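Alpha-actinin-like protein 1 (Schizosaccharomyces pombe, PDB 5BVR) binds actin through the pair of calponin-homology domains in this chain and takes part in forming and organising the actin ring for cytokinesis and septation. Local coordinates at residues Ile120-Leu125 / Leu132-Arg137; Leu159-Leu164 / Ala225-Ala230; His166-Asp171 / His229-Leu234; Ala190-Gln195 / Ile200-Glu205. One frame throughout, in Å; residues are numbered along the deposited sequence.

Interaction 1: residues Ile120-Leu125 / Leu132-Arg137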
loop_
_atom_site.group_PDB
_atom_site.type_symbol
_atom_site.label_atom_id
_atom_site.label_comp_id
_atom_site.label_asym_id
_atom_site.label_seq_id
_atom_site.Cartn_x
_atom_site.Cartn_y
_atom_site.Cartn_z
ATOM N N ILE A 120 -1.578 -8.376 9.723
ATOM C CA ILE A 120 -2.791 -7.749 10.260
ATOM C C ILE A 120 -3.646 -8.836 10.891
ATOM O O ILE A 120 -3.843 -9.885 10.313
ATOM C CB ILE A 120 -3.544 -6.981 9.159
ATOM C CG1 ILE A 120 -2.682 -5.833 8.641
ATOM C CG2 ILE A 120 -4.897 -6.480 9.665
ATOM C CD1 ILE A 120 -3.263 -5.034 7.526
ATOM N N ASN A 121 -4.140 -8.588 12.104
ATOM C CA ASN A 121 -4.922 -9.578 12.847
ATOM C C ASN A 121 -6.093 -8.879 13.533
ATOM O O ASN A 121 -5.908 -7.834 14.160
ATOM C CB ASN A 121 -4.034 -10.283 13.886
ATOM C CG ASN A 121 -4.687 -11.524 14.491
ATOM O OD1 ASN A 121 -5.819 -11.479 14.972
ATOM N ND2 ASN A 121 -3.963 -12.642 14.470
ATOM N N GLU A 122 -7.289 -9.441 13.394
ATOM C CA GLU A 122 -8.462 -8.976 14.136
ATOM C C GLU A 122 -9.302 -10.198 14.457
ATOM O O GLU A 122 -9.679 -10.941 13.566
ATOM C CB GLU A 122 -9.272 -7.963 13.291
ATOM C CG GLU A 122 -10.646 -7.591 13.849
ATOM C CD GLU A 122 -10.590 -6.669 15.044
ATOM O OE1 GLU A 122 -9.515 -6.103 15.332
ATOM O OE2 GLU A 122 -11.640 -6.517 15.720
ATOM N N GLU A 123 -9.583 -10.424 15.752
ATOM C CA GLU A 123 -10.437 -11.537 16.199
ATOM C C GLU A 123 -9.956 -12.884 15.650
ATOM O O GLU A 123 -10.751 -13.793 15.432
ATOM C CB GLU A 123 -11.916 -11.295 15.862
ATOM C CG GLU A 123 -12.527 -10.103 16.605
ATOM C CD GLU A 123 -14.018 -9.954 16.401
ATOM O OE1 GLU A 123 -14.624 -10.771 15.677
ATOM O OE2 GLU A 123 -14.590 -9.014 16.982
ATOM N N GLY A 124 -8.641 -13.013 15.464
ATOM C CA GLY A 124 -8.073 -14.261 15.006
ATOM C C GLY A 124 -8.062 -14.446 13.504
ATOM O O GLY A 124 -7.501 -15.421 13.004
ATOM N N LEU A 125 -8.681 -13.517 12.787
ATOM C CA LEU A 125 -8.559 -13.482 11.334
ATOM C C LEU A 125 -7.316 -12.709 10.974
ATOM O O LEU A 125 -6.972 -11.749 11.636
ATOM C CB LEU A 125 -9.756 -12.784 10.694
ATOM C CG LEU A 125 -11.135 -13.416 10.894
ATOM C CD1 LEU A 125 -12.145 -12.724 9.990
ATOM C CD2 LEU A 125 -11.096 -14.936 10.646
ATOM N N LEU A 132 -10.364 -6.582 6.668
ATOM C CA LEU A 132 -11.766 -6.294 6.395
ATOM C C LEU A 132 -12.559 -6.308 7.692
ATOM O O LEU A 132 -13.349 -5.408 7.967
ATOM C CB LEU A 132 -12.358 -7.295 5.393
ATOM C CG LEU A 132 -13.759 -6.926 4.944
ATOM C CD1 LEU A 132 -13.743 -5.649 4.116
ATOM C CD2 LEU A 132 -14.363 -8.091 4.175
ATOM N N LEU A 133 -12.368 -7.358 8.486
ATOM C CA LEU A 133 -13.097 -7.448 9.750
ATOM C C LEU A 133 -12.778 -6.255 10.664
ATOM O O LEU A 133 -13.685 -5.712 11.277
ATOM C CB LEU A 133 -12.814 -8.774 10.443
ATOM C CG LEU A 133 -13.597 -8.973 11.734
ATOM C CD1 LEU A 133 -15.082 -8.867 11.507
ATOM C CD2 LEU A 133 -13.263 -10.336 12.324
ATOM N N TRP A 134 -11.513 -5.839 10.742
ATOM C CA TRP A 134 -11.153 -4.654 11.508
ATOM C C TRP A 134 -11.947 -3.436 11.047
ATOM O O TRP A 134 -12.511 -2.700 11.854
ATOM C CB TRP A 134 -9.652 -4.404 11.413
ATOM C CG TRP A 134 -9.159 -3.205 12.150
ATOM C CD1 TRP A 134 -8.776 -3.154 13.467
ATOM C CD2 TRP A 134 -8.943 -1.887 11.623
ATOM N NE1 TRP A 134 -8.332 -1.895 13.782
ATOM C CE2 TRP A 134 -8.428 -1.099 12.670
ATOM C CE3 TRP A 134 -9.112 -1.300 10.365
ATOM C CZ2 TRP A 134 -8.114 0.232 12.506
ATOM C CZ3 TRP A 134 -8.778 0.034 10.213
ATOM C CH2 TRP A 134 -8.284 0.778 11.271
ATOM N N CYS A 135 -12.031 -3.244 9.742
ATOM C CA CYS A 135 -12.802 -2.126 9.210
ATOM C C CYS A 135 -14.262 -2.230 9.602
ATOM O O CYS A 135 -14.881 -1.234 9.954
ATOM C CB CYS A 135 -12.688 -2.094 7.696
ATOM S SG CYS A 135 -11.037 -1.633 7.057
ATOM N N GLN A 136 -14.811 -3.429 9.511
ATOM C CA GLN A 136 -16.208 -3.640 9.893
ATOM C C GLN A 136 -16.467 -3.356 11.367
ATOM O O GLN A 136 -17.454 -2.690 11.716
ATOM C CB GLN A 136 -16.650 -5.062 9.535
ATOM C CG GLN A 136 -16.643 -5.314 8.050
ATOM C CD GLN A 136 -16.878 -6.766 7.677
ATOM O OE1 GLN A 136 -16.594 -7.687 8.443
ATOM N NE2 GLN A 136 -17.382 -6.978 6.471
ATOM N N ARG A 137 -15.584 -3.864 12.233
ATOM C CA ARG A 137 -15.765 -3.650 13.664
ATOM C C ARG A 137 -15.614 -2.178 14.035
ATOM O O ARG A 137 -16.406 -1.636 14.829
ATOM C CB ARG A 137 -14.797 -4.522 14.463
ATOM C CG ARG A 137 -15.097 -6.022 14.391
ATOM C CD ARG A 137 -16.338 -6.460 15.222
ATOM N NE ARG A 137 -16.431 -7.924 15.209
ATOM C CZ ARG A 137 -17.079 -8.644 14.300
ATOM N NH1 ARG A 137 -17.790 -8.048 13.339
ATOM N NH2 ARG A 137 -17.022 -9.970 14.354
#

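Interaction 2: residues Leu159-Leu164 / Ala225-Ala230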
loop_
_atom_site.group_PDB
_atom_site.type_symbol
_atom_site.label_atom_id
_atom_site.label_comp_id
_atom_site.label_asym_id
_atom_site.label_seq_id
_atom_site.Cartn_x
_atom_site.Cartn_y
_atom_site.Cartn_z
ATOM N N LEU A 159 -17.227 8.099 3.106
ATOM C CA LEU A 159 -17.725 8.055 4.485
ATOM C C LEU A 159 -16.992 7.033 5.326
ATOM O O LEU A 159 -16.774 7.282 6.526
ATOM C CB LEU A 159 -19.223 7.788 4.547
ATOM C CG LEU A 159 -20.092 8.943 4.063
ATOM C CD1 LEU A 159 -21.574 8.524 4.046
ATOM C CD2 LEU A 159 -19.891 10.193 4.910
ATOM N N ALA A 160 -16.633 5.888 4.754
ATOM C CA ALA A 160 -15.922 4.882 5.553
ATOM C C ALA A 160 -14.584 5.433 6.074
ATOM O O ALA A 160 -14.227 5.216 7.235
ATOM C CB ALA A 160 -15.712 3.582 4.784
ATOM N N PHE A 161 -13.837 6.140 5.219
ATOM C CA PHE A 161 -12.593 6.766 5.645
ATOM C C PHE A 161 -12.874 7.768 6.763
ATOM O O PHE A 161 -12.163 7.779 7.774
ATOM C CB PHE A 161 -11.857 7.475 4.506
ATOM C CG PHE A 161 -11.244 6.543 3.497
ATOM C CD1 PHE A 161 -10.204 5.710 3.843
ATOM C CD2 PHE A 161 -11.683 6.539 2.185
ATOM C CE1 PHE A 161 -9.605 4.861 2.906
ATOM C CE2 PHE A 161 -11.069 5.694 1.236
ATOM C CZ PHE A 161 -10.052 4.856 1.619
ATOM N N CYS A 162 -13.897 8.597 6.586
ATOM C CA CYS A 162 -14.228 9.590 7.610
ATOM C C CYS A 162 -14.640 8.935 8.919
ATOM O O CYS A 162 -14.247 9.404 9.995
ATOM C CB CYS A 162 -15.330 10.535 7.149
ATOM S SG CYS A 162 -14.805 11.702 5.854
ATOM N N ALA A 163 -15.399 7.843 8.841
ATOM C CA ALA A 163 -15.878 7.160 10.043
ATOM C C ALA A 163 -14.705 6.527 10.776
ATOM O O ALA A 163 -14.656 6.567 12.014
ATOM C CB ALA A 163 -16.892 6.109 9.690
ATOM N N LEU A 164 -13.761 5.940 10.037
ATOM C CA LEU A 164 -12.599 5.338 10.687
ATOM C C LEU A 164 -11.847 6.374 11.494
ATOM O O LEU A 164 -11.442 6.112 12.613
ATOM C CB LEU A 164 -11.672 4.715 9.650
ATOM C CG LEU A 164 -12.025 3.329 9.129
ATOM C CD1 LEU A 164 -11.026 2.929 8.040
ATOM C CD2 LEU A 164 -12.028 2.287 10.219
ATOM N N ALA A 225 -4.643 -0.400 4.795
ATOM C CA ALA A 225 -3.700 -1.054 5.716
ATOM C C ALA A 225 -2.904 -0.022 6.524
ATOM O O ALA A 225 -2.510 -0.293 7.686
ATOM C CB ALA A 225 -2.731 -1.967 4.956
ATOM N N GLU A 226 -2.647 1.155 5.954
ATOM C CA GLU A 226 -1.933 2.213 6.691
ATOM C C GLU A 226 -2.747 2.667 7.898
ATOM O O GLU A 226 -2.178 2.988 8.946
ATOM C CB GLU A 226 -1.604 3.440 5.832
ATOM C CG GLU A 226 -0.669 3.162 4.650
ATOM C CD GLU A 226 0.788 3.015 5.022
ATOM O OE1 GLU A 226 1.152 3.333 6.169
ATOM O OE2 GLU A 226 1.572 2.588 4.147
ATOM N N TYR A 227 -4.066 2.720 7.753
ATOM C CA TYR A 227 -4.939 3.058 8.866
ATOM C C TYR A 227 -4.840 2.019 9.977
ATOM O O TYR A 227 -4.692 2.357 11.150
ATOM C CB TYR A 227 -6.401 3.180 8.423
ATOM C CG TYR A 227 -6.721 4.440 7.636
ATOM C CD1 TYR A 227 -6.146 4.674 6.397
ATOM C CD2 TYR A 227 -7.629 5.365 8.110
ATOM C CE1 TYR A 227 -6.443 5.830 5.684
ATOM C CE2 TYR A 227 -7.922 6.508 7.413
ATOM C CZ TYR A 227 -7.344 6.730 6.194
ATOM O OH TYR A 227 -7.665 7.882 5.528
ATOM N N PHE A 228 -4.933 0.752 9.635
ATOM C CA PHE A 228 -4.812 -0.304 10.627
ATOM C C PHE A 228 -3.506 -0.176 11.412
ATOM O O PHE A 228 -3.487 -0.219 12.657
ATOM C CB PHE A 228 -4.838 -1.685 9.978
ATOM C CG PHE A 228 -4.600 -2.789 10.961
ATOM C CD1 PHE A 228 -5.656 -3.296 11.711
ATOM C CD2 PHE A 228 -3.315 -3.260 11.220
ATOM C CE1 PHE A 228 -5.441 -4.286 12.665
ATOM C CE2 PHE A 228 -3.106 -4.256 12.167
ATOM C CZ PHE A 228 -4.183 -4.762 12.890
ATOM N N HIS A 229 -2.390 -0.053 10.707
ATOM C CA HIS A 229 -1.109 -0.039 11.416
ATOM C C HIS A 229 -0.937 1.242 12.226
ATOM O O HIS A 229 -0.477 1.202 13.391
ATOM C CB HIS A 229 0.067 -0.222 10.468
ATOM C CG HIS A 229 0.167 -1.598 9.887
ATOM N ND1 HIS A 229 0.483 -2.707 10.647
ATOM C CD2 HIS A 229 -0.061 -2.052 8.632
ATOM C CE1 HIS A 229 0.486 -3.779 9.871
ATOM N NE2 HIS A 229 0.161 -3.406 8.645
ATOM N N ALA A 230 -1.310 2.385 11.666
ATOM C CA ALA A 230 -1.131 3.631 12.403
ATOM C C ALA A 230 -2.047 3.693 13.611
ATOM O O ALA A 230 -1.602 4.025 14.714
ATOM C CB ALA A 230 -1.357 4.836 11.491
#

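Interaction 3: residues His166-Asp171 / His229-Leu234. With ZN (zinc ion), chain B.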
loop_
_atom_site.group_PDB
_atom_site.type_symbol
_atom_site.label_atom_id
_atom_site.label_comp_id
_atom_site.label_asym_id
_atom_site.label_seq_id
_atom_site.Cartn_x
_atom_site.Cartn_y
_atom_site.Cartn_z
ATOM N N HIS A 166 -12.999 9.380 12.594
ATOM C CA HIS A 166 -13.832 9.875 13.680
ATOM C C HIS A 166 -13.868 8.936 14.895
ATOM O O HIS A 166 -13.793 9.396 16.056
ATOM C CB HIS A 166 -15.253 10.138 13.171
ATOM C CG HIS A 166 -16.210 10.554 14.232
ATOM N ND1 HIS A 166 -17.237 9.739 14.653
ATOM C CD2 HIS A 166 -16.309 11.694 14.953
ATOM C CE1 HIS A 166 -17.924 10.361 15.598
ATOM N NE2 HIS A 166 -17.395 11.557 15.783
ATOM N N GLN A 167 -14.007 7.636 14.674
ATOM C CA GLN A 167 -14.141 6.727 15.808
ATOM C C GLN A 167 -12.824 6.610 16.569
ATOM O O GLN A 167 -12.816 6.397 17.782
ATOM C CB GLN A 167 -14.680 5.357 15.413
ATOM C CG GLN A 167 -13.854 4.592 14.424
ATOM C CD GLN A 167 -12.718 3.852 15.071
ATOM O OE1 GLN A 167 -12.865 3.314 16.176
ATOM N NE2 GLN A 167 -11.584 3.780 14.363
ATOM N N HIS A 168 -11.719 6.818 15.859
ATOM C CA HIS A 168 -10.405 6.752 16.483
ATOM C C HIS A 168 -10.054 8.073 17.184
ATOM O O HIS A 168 -9.464 8.073 18.277
ATOM C CB HIS A 168 -9.384 6.377 15.403
ATOM C CG HIS A 168 -7.956 6.544 15.811
ATOM N ND1 HIS A 168 -7.310 5.704 16.712
ATOM C CD2 HIS A 168 -7.062 7.487 15.444
ATOM C CE1 HIS A 168 -6.054 6.119 16.828
ATOM N NE2 HIS A 168 -5.890 7.208 16.094
ATOM N N ARG A 169 -10.396 9.193 16.558
ATOM C CA ARG A 169 -10.125 10.527 17.110
ATOM C C ARG A 169 -11.287 11.472 16.834
ATOM O O ARG A 169 -11.255 12.218 15.858
ATOM C CB ARG A 169 -8.865 11.111 16.471
ATOM C CG ARG A 169 -7.571 10.507 16.980
ATOM C CD ARG A 169 -7.135 11.105 18.301
ATOM N NE ARG A 169 -6.956 12.559 18.248
ATOM C CZ ARG A 169 -5.847 13.179 17.847
ATOM N NH1 ARG A 169 -4.791 12.485 17.436
ATOM N NH2 ARG A 169 -5.794 14.505 17.857
ATOM N N PRO A 170 -12.308 11.437 17.700
ATOM C CA PRO A 170 -13.519 12.223 17.427
ATOM C C PRO A 170 -13.277 13.722 17.484
ATOM O O PRO A 170 -14.085 14.489 16.971
ATOM C CB PRO A 170 -14.505 11.761 18.500
ATOM C CG PRO A 170 -13.681 11.019 19.489
ATOM C CD PRO A 170 -12.512 10.472 18.789
ATOM N N ASP A 171 -12.169 14.125 18.096
ATOM C CA ASP A 171 -11.757 15.514 18.115
ATOM C C ASP A 171 -11.218 16.017 16.774
ATOM O O ASP A 171 -11.188 17.232 16.552
ATOM C CB ASP A 171 -10.686 15.724 19.191
ATOM C CG ASP A 171 -9.471 14.860 18.977
ATOM O OD1 ASP A 171 -9.608 13.612 19.007
ATOM O OD2 ASP A 171 -8.375 15.433 18.806
ATOM N N HIS A 229 -2.390 -0.053 10.707
ATOM C CA HIS A 229 -1.109 -0.039 11.416
ATOM C C HIS A 229 -0.937 1.242 12.226
ATOM O O HIS A 229 -0.477 1.202 13.391
ATOM C CB HIS A 229 0.067 -0.222 10.468
ATOM C CG HIS A 229 0.167 -1.598 9.887
ATOM N ND1 HIS A 229 0.483 -2.707 10.647
ATOM C CD2 HIS A 229 -0.061 -2.052 8.632
ATOM C CE1 HIS A 229 0.486 -3.779 9.871
ATOM N NE2 HIS A 229 0.161 -3.406 8.645
ATOM N N ALA A 230 -1.310 2.385 11.666
ATOM C CA ALA A 230 -1.131 3.631 12.403
ATOM C C ALA A 230 -2.047 3.693 13.611
ATOM O O ALA A 230 -1.602 4.025 14.714
ATOM C CB ALA A 230 -1.357 4.836 11.491
ATOM N N PHE A 231 -3.328 3.381 13.408
ATOM C CA PHE A 231 -4.277 3.461 14.508
ATOM C C PHE A 231 -3.847 2.501 15.617
ATOM O O PHE A 231 -3.869 2.851 16.801
ATOM C CB PHE A 231 -5.705 3.108 14.063
ATOM C CG PHE A 231 -6.383 4.149 13.220
ATOM C CD1 PHE A 231 -5.745 5.287 12.770
ATOM C CD2 PHE A 231 -7.720 3.975 12.917
ATOM C CE1 PHE A 231 -6.433 6.230 12.003
ATOM C CE2 PHE A 231 -8.410 4.916 12.163
ATOM C CZ PHE A 231 -7.755 6.042 11.709
ATOM N N SER A 232 -3.512 1.273 15.229
ATOM C CA SER A 232 -3.151 0.260 16.216
ATOM C C SER A 232 -1.927 0.689 17.029
ATOM O O SER A 232 -1.873 0.517 18.242
ATOM C CB SER A 232 -2.905 -1.088 15.563
ATOM O OG SER A 232 -4.083 -1.584 14.925
ATOM N N THR A 233 -0.931 1.238 16.355
ATOM C CA THR A 233 0.290 1.676 17.016
ATOM C C THR A 233 0.007 2.835 17.941
ATOM O O THR A 233 0.460 2.849 19.095
ATOM C CB THR A 233 1.336 2.051 15.969
ATOM O OG1 THR A 233 1.672 0.868 15.238
ATOM C CG2 THR A 233 2.596 2.629 16.611
ATOM N N LEU A 234 -0.774 3.789 17.458
ATOM C CA LEU A 234 -1.077 4.961 18.249
ATOM C C LEU A 234 -1.948 4.630 19.455
ATOM O O LEU A 234 -1.895 5.342 20.460
ATOM C CB LEU A 234 -1.711 6.046 17.383
ATOM C CG LEU A 234 -0.754 6.705 16.382
ATOM C CD1 LEU A 234 -1.522 7.470 15.272
ATOM C CD2 LEU A 234 0.224 7.619 17.103
HETATM ZN ZN ZN B . -7.896 4.093 17.492
HETATM O O HOH W 1 -8.953 2.704 16.028
HETATM O O HOH W 2 -9.224 4.575 18.918
#

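Interaction 4: residues Ala190-Gln195 / Ile200-Glu205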
loop_
_atom_site.group_PDB
_atom_site.type_symbol
_atom_site.label_atom_id
_atom_site.label_comp_id
_atom_site.label_asym_id
_atom_site.label_seq_id
_atom_site.Cartn_x
_atom_site.Cartn_y
_atom_site.Cartn_z
ATOM N N ALA A 190 -10.865 13.434 4.816
ATOM C CA ALA A 190 -10.288 12.255 5.448
ATOM C C ALA A 190 -8.823 12.095 5.063
ATOM O O ALA A 190 -7.976 11.888 5.934
ATOM C CB ALA A 190 -11.071 11.010 5.079
ATOM N N PHE A 191 -8.503 12.165 3.777
ATOM C CA PHE A 191 -7.128 11.962 3.350
ATOM C C PHE A 191 -6.216 13.016 3.974
ATOM O O PHE A 191 -5.089 12.693 4.364
ATOM C CB PHE A 191 -7.007 12.009 1.829
ATOM C CG PHE A 191 -7.630 10.837 1.114
ATOM C CD1 PHE A 191 -8.354 9.848 1.785
ATOM C CD2 PHE A 191 -7.466 10.714 -0.257
ATOM C CE1 PHE A 191 -8.904 8.766 1.064
ATOM C CE2 PHE A 191 -8.014 9.658 -0.950
ATOM C CZ PHE A 191 -8.720 8.685 -0.284
ATOM N N ASP A 192 -6.698 14.255 4.061
ATOM C CA ASP A 192 -5.905 15.361 4.614
ATOM C C ASP A 192 -5.674 15.178 6.114
ATOM O O ASP A 192 -4.554 15.325 6.610
ATOM C CB ASP A 192 -6.626 16.691 4.394
ATOM C CG ASP A 192 -6.589 17.167 2.962
ATOM O OD1 ASP A 192 -5.821 16.612 2.154
ATOM O OD2 ASP A 192 -7.341 18.128 2.647
ATOM N N ILE A 193 -6.728 14.860 6.840
ATOM C CA ILE A 193 -6.610 14.670 8.277
ATOM C C ILE A 193 -5.728 13.464 8.600
ATOM O O ILE A 193 -4.854 13.548 9.468
ATOM C CB ILE A 193 -7.979 14.529 8.925
ATOM C CG1 ILE A 193 -8.731 15.858 8.838
ATOM C CG2 ILE A 193 -7.849 14.106 10.373
ATOM C CD1 ILE A 193 -10.185 15.758 9.245
ATOM N N ALA A 194 -5.944 12.348 7.912
ATOM C CA ALA A 194 -5.099 11.159 8.070
ATOM C C ALA A 194 -3.624 11.504 7.912
ATOM O O ALA A 194 -2.775 11.093 8.710
ATOM C CB ALA A 194 -5.500 10.102 7.058
ATOM N N GLN A 195 -3.306 12.277 6.882
ATOM C CA GLN A 195 -1.908 12.624 6.632
ATOM C C GLN A 195 -1.386 13.622 7.658
ATOM O O GLN A 195 -0.338 13.403 8.267
ATOM C CB GLN A 195 -1.747 13.173 5.219
ATOM C CG GLN A 195 -0.316 13.369 4.789
ATOM C CD GLN A 195 0.210 14.728 5.164
ATOM O OE1 GLN A 195 -0.389 15.753 4.825
ATOM N NE2 GLN A 195 1.336 14.752 5.874
ATOM N N ILE A 200 -0.522 9.230 8.297
ATOM C CA ILE A 200 -0.844 8.227 7.292
ATOM C C ILE A 200 -0.518 8.794 5.897
ATOM O O ILE A 200 -1.128 9.774 5.478
ATOM C CB ILE A 200 -2.325 7.838 7.385
ATOM C CG1 ILE A 200 -2.581 7.042 8.676
ATOM C CG2 ILE A 200 -2.750 7.026 6.160
ATOM C CD1 ILE A 200 -4.060 6.958 9.103
ATOM N N PRO A 201 0.425 8.170 5.171
ATOM C CA PRO A 201 0.830 8.742 3.883
ATOM C C PRO A 201 -0.290 8.683 2.862
ATOM O O PRO A 201 -1.068 7.733 2.840
ATOM C CB PRO A 201 1.985 7.834 3.447
ATOM C CG PRO A 201 1.692 6.523 4.054
ATOM C CD PRO A 201 1.056 6.856 5.403
ATOM N N ARG A 202 -0.335 9.692 2.004
ATOM C CA ARG A 202 -1.378 9.810 1.001
ATOM C C ARG A 202 -1.058 8.927 -0.199
ATOM O O ARG A 202 -0.533 9.412 -1.210
ATOM C CB ARG A 202 -1.483 11.263 0.568
ATOM C CG ARG A 202 -2.539 11.537 -0.475
ATOM C CD ARG A 202 -2.428 12.965 -0.949
ATOM N NE ARG A 202 -2.744 13.869 0.146
ATOM C CZ ARG A 202 -3.963 14.328 0.407
ATOM N NH1 ARG A 202 -4.992 13.997 -0.359
ATOM N NH2 ARG A 202 -4.147 15.133 1.436
ATOM N N LEU A 203 -1.364 7.644 -0.098
ATOM C CA LEU A 203 -1.012 6.700 -1.148
ATOM C C LEU A 203 -1.937 6.741 -2.358
ATOM O O LEU A 203 -1.556 6.223 -3.403
ATOM C CB LEU A 203 -0.969 5.263 -0.607
ATOM C CG LEU A 203 0.020 5.040 0.541
ATOM C CD1 LEU A 203 0.083 3.562 0.878
ATOM C CD2 LEU A 203 1.448 5.551 0.238
ATOM N N ILE A 204 -3.149 7.283 -2.195
ATOM C CA ILE A 204 -4.123 7.368 -3.284
ATOM C C ILE A 204 -4.669 8.778 -3.381
ATOM O O ILE A 204 -4.784 9.482 -2.388
ATOM C CB ILE A 204 -5.271 6.349 -3.129
ATOM C CG1 ILE A 204 -6.044 6.564 -1.828
ATOM C CG2 ILE A 204 -4.739 4.958 -3.208
ATOM C CD1 ILE A 204 -7.207 5.598 -1.647
ATOM N N GLU A 205 -4.983 9.190 -4.602
ATOM C CA GLU A 205 -5.558 10.501 -4.827
ATOM C C GLU A 205 -7.069 10.394 -4.656
ATOM O O GLU A 205 -7.664 9.321 -4.867
ATOM C CB GLU A 205 -5.263 10.988 -6.246
ATOM C CG GLU A 205 -3.796 10.919 -6.684
ATOM C CD GLU A 205 -2.966 12.035 -6.117
ATOM O OE1 GLU A 205 -3.490 12.805 -5.285
ATOM O OE2 GLU A 205 -1.781 12.147 -6.517
HETATM O O HOH W 3 -3.747 10.126 4.059
#

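Interaction 1: residues Ile120-Leu125 / Leu132-Arg137
A type I' beta turn from Glu122 to Leu125, closing a tight two-stranded hairpin, lays Glu122, Glu123 and Leu125 along helix 127-138 of the second calponin-homology domain. Arg137 grips Glu123 side-on: NE donates to Glu123 OE2 at 2.8 Å, and NH2 to OE1 at 2.9 Å. NE points at its oxygen within the guanidinium plane, yet meets OE2 from above the carboxylate plane, because the two flat groups are turned 53° from each other. Leu133 CD1 lies over one face of the guanidinium. Glu122, at the first position of the turn, has CG anti to the backbone N (chi1 170°) and then bends at chi2, a course that sets OE1 in the plane of the Trp134 ring, 3.6 Å from CD1. Its other oxygen, OE2, rests 3.7 Å from Arg137 CG. Leu125 CD1 and Leu133 CD2, 3.5 Å apart, add an apolar patch. Within the hairpin, Asn121 OD1 accepts from Gly124 N in an Asx motif. A charge pair at the surface is thus laid over an apolar base, and with Glu122 OE2 5.0 Å from Arg137 NE, the arginine probably feels a second negative charge.

Interaction 2: residues Leu159-Leu164 / Ala225-Ala230
Tyr227 OH shares a hydrogen bond with the hydroxyl of Tyr223, one turn back on helix 217-234, while Phe161 CD1 of helix 159-168 packs 3.7 Å from Tyr227 OH in a van der Waals contact. Across the contact the touches are all of this van der Waals kind, the hydroxyl having its polar partner in its own helix. Phe161 approaches the phenol end at a slant, with CD1 also 3.8 Å from Tyr227 CZ. The two side chains cross at about a right angle, whereas their ring planes are inclined by 42° with centroids 5.7 Å apart. Tyr227 CG stands anti to its carbonyl carbon (chi1 -74°), a setting that carries the ring out across the gap between the helices. Nearer the root of that ring, Leu164 CD1 comes within 4.2 Å of Tyr227 CD2. Trp155, Phe191 and Tyr223 also meet the Phe161 ring, and the touching residues lie in the aromatic core of the second calponin-homology domain. With no hydrogen bond between the two segments, their hold on each other rests on dispersion and on the exclusion of water, while the hydroxyl pair within helix 217-234 probably lowers the cost of burying the Tyr227 oxygen in this core.

Interaction 3: residues His166-Asp171 / His229-Leu234
Gln167 brings its amide obliquely toward Phe231, with NE2 4.0 Å from CE2. The same nitrogen donates to Leu164 O one turn back and, at a longer 3.3 Å, to a water on the zinc ion. His168 carries the contact. With chi1 at 168°, its imidazole extends away from its own backbone nitrogen and lies against the phenyl ring in a face-to-face stack, the planes 7° apart and the centroids 4.0 Å. CB of each residue also lies over the other's ring face, a CH-pi contact. Here the end of helix 159-168 meets the C-terminal part of helix 217-234 in the second calponin-homology domain, and a zinc ion bridges the first helix and the residue just after the second: His168 ND1 binds it at 1.9 Å, Asp235 supplies another ligand, and two waters complete the four. An alanine in place of Phe231 would probably leave the imidazole without its stacking partner and freer to turn about the zinc bond. Leu234 CB approaches the histidine ring at its edge. Arg169, just past the helix, reaches ahead to Asp171, its NE and NH2 meeting OD1 and OD2 at 3.0 and 2.9 Å on their syn lone pairs.

Interaction 4: residues Ala190-Gln195 / Ile200-Glu205
Ala194 and Ile200 join helix 183-198 of the second calponin-homology domain to the loop that doubles back after it. Ile200 N donates to Ala194 O (3.0 Å), nearly straight at the hydrogen (163°) though well above the carbonyl plane. The carbonyl of Ile200 is served by a water that donates to it at 3.0 Å and to Phe191 O at 2.9 Å; Phe191 O also keeps its helical bond from Gln195 N. Gln195 CA adds a CH...O contact to Ile200 O. Farther along, Arg202, the centre of an inverse gamma turn, runs extended and then bends at chi3 (-65°), bringing NH2 to Asp192 OD1 in a salt bridge. Its modelled length is too short to be taken literally. Asp192 OD1 also accepts from Gln188 NE2, so the carboxylate has a partner on its own helix. The Phe191 ring has Arg202 NH1 near its edge, and CZ packs 3.7 Å from Ile204 CD1. An alanine at Phe191 would probably open a gap beside Ile204 CD1 and deprive Phe161 and Tyr223 of an edge-to-face neighbour. Phe191 CE2 lies 3.5 Å from Ile204 O, which approaches at a slant.

How the interactions relate
All four contacts lie in or against the second calponin-homology domain; only interactions 2 and 3 share a pair of helices. Interaction 1 closes first along the chain; interactions 2 and 3 then both pair helix 159-168 with helix 217-234, their centres about 8 Å apart, and interaction 4 is nested inside the loop each of them closes. Trp134 links the hairpin region to the rest, touching Phe228 and Phe231. Ile200 meets Ala230 and Phe231, tying interaction 4 to interaction 3, whereas interactions 1 and 4, with centres about 21 Å apart, do not touch. Helix 217-234 is touched by residues of all four contacts, so the second domain of the actin-binding pair illustrates packing as one unit against a shared helix.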